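PDB 6F3H: exoribonuclease II, mitochondrial from Candida glabrata, which probably degrades RNA from the 3' end in mitochondria, as a magnesium-dependent exoribonuclease of the RNB (RNase II) family. Local coordinates for residues M395-I400 / G411-E416; V525-V530 / K603-V608. The protein carries 1 engineered substitution. All coordinates share one frame; numbering follows the deposited sequence.

Contact 1 of 2, residues M395-I400 / G411-E416; sequences MPVFCI and GISIEE
Phe398 and Ile412 form a single antiparallel bridge that holds the loop segment 395-400 against strand 410-416. It is a hydrogen-bonded pair: Phe398 N reaches Ile412 O at 2.9 Å, while Ile412 N returns a bond to Phe398 O at 2.9 Å. The close-packed part lies along this bridge. Val397 has CG1 anti to its backbone N (chi1 -174°), which lays that methyl on Gly411 CA at 3.7 Å and brings CG2 within 3.4 Å of Ser413 OG. That hydroxyl gives a 2.9 Å bond to Pro396 O from above the carbonyl plane, and it has a second partner in His427 NE2. The other end, at Met395 and Glu415, is the solvent side. There selenomethionine Met395, bent at chi3, extends its CE methyl to Ser413 CB and to Glu415 CG, each at 3.5 Å, in a partly exposed setting where the Met395 and Glu415 side chains cross at about a right angle. The carboxylate of Glu415 itself pairs with Arg423. The bridge thus adds the loop segment beside 410-416, an outermost strand of the mixed sheet; strand 421-429 pairs along the strand's other edge, and helix 543-567 packs against Pro396, Phe398 and Ile414.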
# COMPACT_ATOMS: atom_id res chain seq x y z
N MSE A 395 -33.00 18.40 4.69
CA MSE A 395 -32.59 17.30 5.51
C MSE A 395 -31.12 17.44 5.83
O MSE A 395 -30.29 17.66 4.93
CB MSE A 395 -32.85 16.01 4.79
CG MSE A 395 -32.18 14.86 5.44
SE MSE A 395 -32.35 13.27 4.36
CE MSE A 395 -32.74 11.99 5.79
N PRO A 396 -30.80 17.33 7.12
CA PRO A 396 -29.43 17.56 7.60
C PRO A 396 -28.54 16.35 7.38
O PRO A 396 -28.91 15.21 7.65
CB PRO A 396 -29.60 17.81 9.10
CG PRO A 396 -30.90 17.22 9.44
CD PRO A 396 -31.67 16.86 8.20
N VAL A 397 -27.32 16.66 6.93
CA VAL A 397 -26.30 15.69 6.57
C VAL A 397 -25.09 15.89 7.45
O VAL A 397 -24.46 16.96 7.40
CB VAL A 397 -25.87 15.85 5.11
CG1 VAL A 397 -24.94 14.76 4.75
CG2 VAL A 397 -27.10 15.82 4.26
N PHE A 398 -24.69 14.85 8.16
CA PHE A 398 -23.56 14.90 9.08
C PHE A 398 -22.27 14.40 8.43
O PHE A 398 -22.15 13.21 8.11
CB PHE A 398 -23.88 14.08 10.32
CG PHE A 398 -25.15 14.48 11.03
CD1 PHE A 398 -25.20 15.64 11.79
CD2 PHE A 398 -26.27 13.65 10.99
CE1 PHE A 398 -26.36 15.98 12.48
CE2 PHE A 398 -27.43 13.99 11.68
CZ PHE A 398 -27.47 15.15 12.42
N CYS A 399 -21.28 15.30 8.29
CA CYS A 399 -19.95 14.98 7.77
C CYS A 399 -18.95 15.02 8.92
O CYS A 399 -18.39 16.07 9.24
CB CYS A 399 -19.56 15.96 6.67
SG CYS A 399 -20.64 15.88 5.23
N ILE A 400 -18.73 13.86 9.52
CA ILE A 400 -17.93 13.74 10.74
C ILE A 400 -16.50 13.44 10.31
O ILE A 400 -16.13 12.29 10.08
CB ILE A 400 -18.46 12.65 11.65
CG1 ILE A 400 -19.97 12.80 11.73
CG2 ILE A 400 -17.79 12.74 13.00
CD1 ILE A 400 -20.57 11.84 12.64
N GLY A 411 -21.31 11.61 4.10
CA GLY A 411 -22.23 12.20 5.06
C GLY A 411 -23.30 11.20 5.44
O GLY A 411 -23.61 10.29 4.68
N ILE A 412 -23.88 11.38 6.62
CA ILE A 412 -24.93 10.50 7.13
C ILE A 412 -26.20 11.29 7.43
O ILE A 412 -26.14 12.39 8.00
CB ILE A 412 -24.48 9.78 8.41
CG1 ILE A 412 -23.03 9.33 8.28
CG2 ILE A 412 -25.37 8.60 8.70
CD1 ILE A 412 -22.53 8.68 9.52
N SER A 413 -27.34 10.69 7.12
CA SER A 413 -28.64 11.27 7.41
C SER A 413 -29.55 10.16 7.89
O SER A 413 -29.50 9.04 7.37
CB SER A 413 -29.22 11.94 6.17
OG SER A 413 -28.40 13.03 5.77
N ILE A 414 -30.34 10.45 8.93
CA ILE A 414 -31.29 9.49 9.47
C ILE A 414 -32.67 10.12 9.54
O ILE A 414 -32.83 11.32 9.79
CB ILE A 414 -30.85 8.96 10.85
CG1 ILE A 414 -31.86 7.94 11.37
CG2 ILE A 414 -30.72 10.06 11.83
CD1 ILE A 414 -31.40 7.25 12.60
N GLU A 415 -33.67 9.29 9.28
CA GLU A 415 -35.06 9.62 9.49
C GLU A 415 -35.66 8.60 10.43
O GLU A 415 -35.73 7.41 10.09
CB GLU A 415 -35.81 9.61 8.18
CG GLU A 415 -35.65 10.88 7.45
CD GLU A 415 -36.14 10.74 6.06
OE1 GLU A 415 -36.29 9.58 5.62
OE2 GLU A 415 -36.41 11.78 5.43
N GLU A 416 -36.09 9.06 11.60
CA GLU A 416 -36.78 8.16 12.50
C GLU A 416 -38.24 8.13 12.07
O GLU A 416 -38.96 9.13 12.21
CB GLU A 416 -36.60 8.57 13.95
CG GLU A 416 -36.75 7.36 14.87
CD GLU A 416 -36.57 7.69 16.34
OE1 GLU A 416 -36.38 8.89 16.69
OE2 GLU A 416 -36.57 6.74 17.16

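Contact 2 of 2, residues V525-V530 / K603-V608; sequences VTYDKV and KSTLLV. With nucleotides of chain C.
This contact lies in the RNB domain at the bound RNA, beside the magnesium site, where the first turn of helix 527-534 meets the first turns of helix 603-625. Tyr527 carries most of the contact. Its CG stands anti to the carbonyl carbon (chi1 -71°), and from there the ring runs out past Ser604, Thr605 and Val608 until its hydroxyl meets the RNA: Tyr527 OH gives a hydrogen bond of 2.9 Å to O2' of nucleotide A5 in chain C. That ribose oxygen lies in the ring plane, at the edge.

Helix 603-625 lines one side of the tyrosine in sequence. Ser604 CB sits by the ring edge, 3.7 Å from Tyr527 CD1; Thr605 CG2 meets the same CD1 at 3.8 Å, and Val608 CG2 comes to the next ring atom, Tyr527 CE1, at 3.6 Å, the tyrosine and valine side chains crossing at about a right angle. This is helix-to-helix packing close to the bound magnesium ion, since Tyr527 lies near Asp401 and Val608 near Asp410, both magnesium ligands. Val608 also packs on an RNA sugar.

At the root of the ring, Ser604 OG donates to Tyr527 O over 2.6 Å, joining the two helix starts through a side chain and a main-chain carbonyl. Ser604 N, at the same end, bonds to Asp531 OD1, so this serine is held by helix 527-534 through two of its atoms. The tyrosine's own helix is closed by Thr526 at the N-cap, whose OG1 accepts from Lys529 N at 2.8 Å. One turn beyond the tyrosine, Val530 CG1 fits against Ser604 CB at 3.7 Å.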
# COMPACT_ATOMS: atom_id res chain seq x y z
N VAL A 525 -19.51 19.62 12.21
CA VAL A 525 -19.27 18.51 13.12
C VAL A 525 -17.87 17.97 12.93
O VAL A 525 -17.33 17.94 11.82
CB VAL A 525 -20.29 17.37 12.94
CG1 VAL A 525 -21.54 17.70 13.67
CG2 VAL A 525 -20.58 17.13 11.46
N THR A 526 -17.31 17.48 14.03
CA THR A 526 -16.03 16.82 14.08
C THR A 526 -16.21 15.60 14.96
O THR A 526 -17.15 15.53 15.74
CB THR A 526 -14.96 17.74 14.66
OG1 THR A 526 -15.34 18.10 15.99
CG2 THR A 526 -14.86 19.00 13.83
N TYR A 527 -15.31 14.63 14.82
CA TYR A 527 -15.40 13.48 15.70
C TYR A 527 -15.39 13.91 17.15
O TYR A 527 -16.06 13.30 17.98
CB TYR A 527 -14.26 12.51 15.44
CG TYR A 527 -14.31 11.74 14.12
CD1 TYR A 527 -15.07 10.58 13.99
CD2 TYR A 527 -13.51 12.12 13.05
CE1 TYR A 527 -15.08 9.87 12.80
CE2 TYR A 527 -13.50 11.41 11.87
CZ TYR A 527 -14.29 10.29 11.74
OH TYR A 527 -14.28 9.60 10.55
N ASP A 528 -14.64 14.97 17.46
CA ASP A 528 -14.58 15.47 18.83
C ASP A 528 -15.88 16.14 19.24
O ASP A 528 -16.45 15.82 20.29
CB ASP A 528 -13.44 16.48 18.98
CG ASP A 528 -12.07 15.82 18.97
OD1 ASP A 528 -11.96 14.61 19.25
OD2 ASP A 528 -11.10 16.54 18.67
N LYS A 529 -16.38 17.08 18.41
CA LYS A 529 -17.63 17.75 18.74
C LYS A 529 -18.71 16.73 19.03
O LYS A 529 -19.30 16.73 20.11
CB LYS A 529 -18.07 18.68 17.61
N VAL A 530 -18.87 15.79 18.11
CA VAL A 530 -19.83 14.69 18.29
C VAL A 530 -19.59 13.97 19.60
O VAL A 530 -20.53 13.60 20.30
CB VAL A 530 -19.75 13.72 17.10
CG1 VAL A 530 -20.67 12.55 17.34
CG2 VAL A 530 -20.15 14.44 15.84
N LYS A 603 -16.90 7.08 20.36
CA LYS A 603 -18.29 6.97 19.95
C LYS A 603 -18.49 7.45 18.52
O LYS A 603 -19.24 6.83 17.77
CB LYS A 603 -19.19 7.75 20.90
CG LYS A 603 -19.39 7.10 22.26
CD LYS A 603 -20.61 7.70 22.97
CE LYS A 603 -20.63 7.32 24.45
NZ LYS A 603 -21.45 8.26 25.28
N SER A 604 -17.87 8.57 18.13
CA SER A 604 -18.05 9.06 16.76
C SER A 604 -17.35 8.18 15.73
O SER A 604 -17.92 7.88 14.68
CB SER A 604 -17.61 10.52 16.64
OG SER A 604 -16.51 10.84 17.44
N THR A 605 -16.10 7.77 15.98
CA THR A 605 -15.44 6.86 15.05
C THR A 605 -16.24 5.58 14.90
O THR A 605 -16.40 5.05 13.79
CB THR A 605 -14.02 6.53 15.50
OG1 THR A 605 -14.09 5.66 16.64
CG2 THR A 605 -13.29 7.80 15.90
N LEU A 606 -16.69 5.02 16.02
CA LEU A 606 -17.50 3.82 15.97
C LEU A 606 -18.72 4.06 15.10
O LEU A 606 -19.09 3.23 14.26
CB LEU A 606 -17.95 3.44 17.37
CG LEU A 606 -19.17 2.52 17.40
CD1 LEU A 606 -18.92 1.15 16.76
CD2 LEU A 606 -19.70 2.40 18.81
N LEU A 607 -19.35 5.21 15.28
CA LEU A 607 -20.54 5.54 14.52
C LEU A 607 -20.23 5.53 13.04
O LEU A 607 -20.79 4.73 12.28
CB LEU A 607 -21.02 6.92 14.96
CG LEU A 607 -22.35 7.52 14.53
CD1 LEU A 607 -22.55 8.74 15.36
CD2 LEU A 607 -22.35 7.90 13.05
N VAL A 608 -19.27 6.36 12.64
CA VAL A 608 -18.97 6.52 11.23
C VAL A 608 -18.53 5.20 10.64
O VAL A 608 -19.08 4.74 9.64
CB VAL A 608 -17.89 7.59 11.03
CG1 VAL A 608 -17.66 7.80 9.55
CG2 VAL A 608 -18.31 8.87 11.67
P A C 5 -14.01 4.99 5.04
OP1 A C 5 -15.10 5.26 4.07
OP2 A C 5 -12.78 4.31 4.55
O5' A C 5 -13.57 6.38 5.63
C5' A C 5 -14.54 7.21 6.25
C4' A C 5 -13.92 8.29 7.09
O4' A C 5 -13.19 7.70 8.19
C3' A C 5 -12.91 9.18 6.40
O3' A C 5 -13.53 10.22 5.66
C2' A C 5 -12.10 9.70 7.57
O2' A C 5 -12.82 10.71 8.26
C1' A C 5 -12.03 8.46 8.44
N9 A C 5 -10.90 7.64 8.03
C8 A C 5 -10.84 6.59 7.15
N7 A C 5 -9.64 6.11 6.98
C5 A C 5 -8.88 6.93 7.79
C6 A C 5 -7.51 6.94 8.08
N6 A C 5 -6.64 6.09 7.54
N1 A C 5 -7.09 7.89 8.95
C2 A C 5 -7.97 8.75 9.49
N3 A C 5 -9.29 8.84 9.31
C4 A C 5 -9.65 7.88 8.44

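Overall arrangement
Both contacts belong to the RNB domain and come in series along the chain: contact 1 is complete before contact 2 begins. Their centres lie about 13 Å apart, on the same side of the chain's centre, and they touch directly. Ile400, the last residue of 395-400, packs against helices 527-534 and 603-625, with its CB 3.8 Å from Val608 CG2; Ile412 CD1 meets Leu607 CD2 at 3.6 Å, so strand 410-416 of the mixed sheet rests on helix 603-625. Asp401 comes next in the same loop and Asp410 begins the strand. The two contacts therefore join the chain that supplies these magnesium ligands to the helices beside the bound RNA.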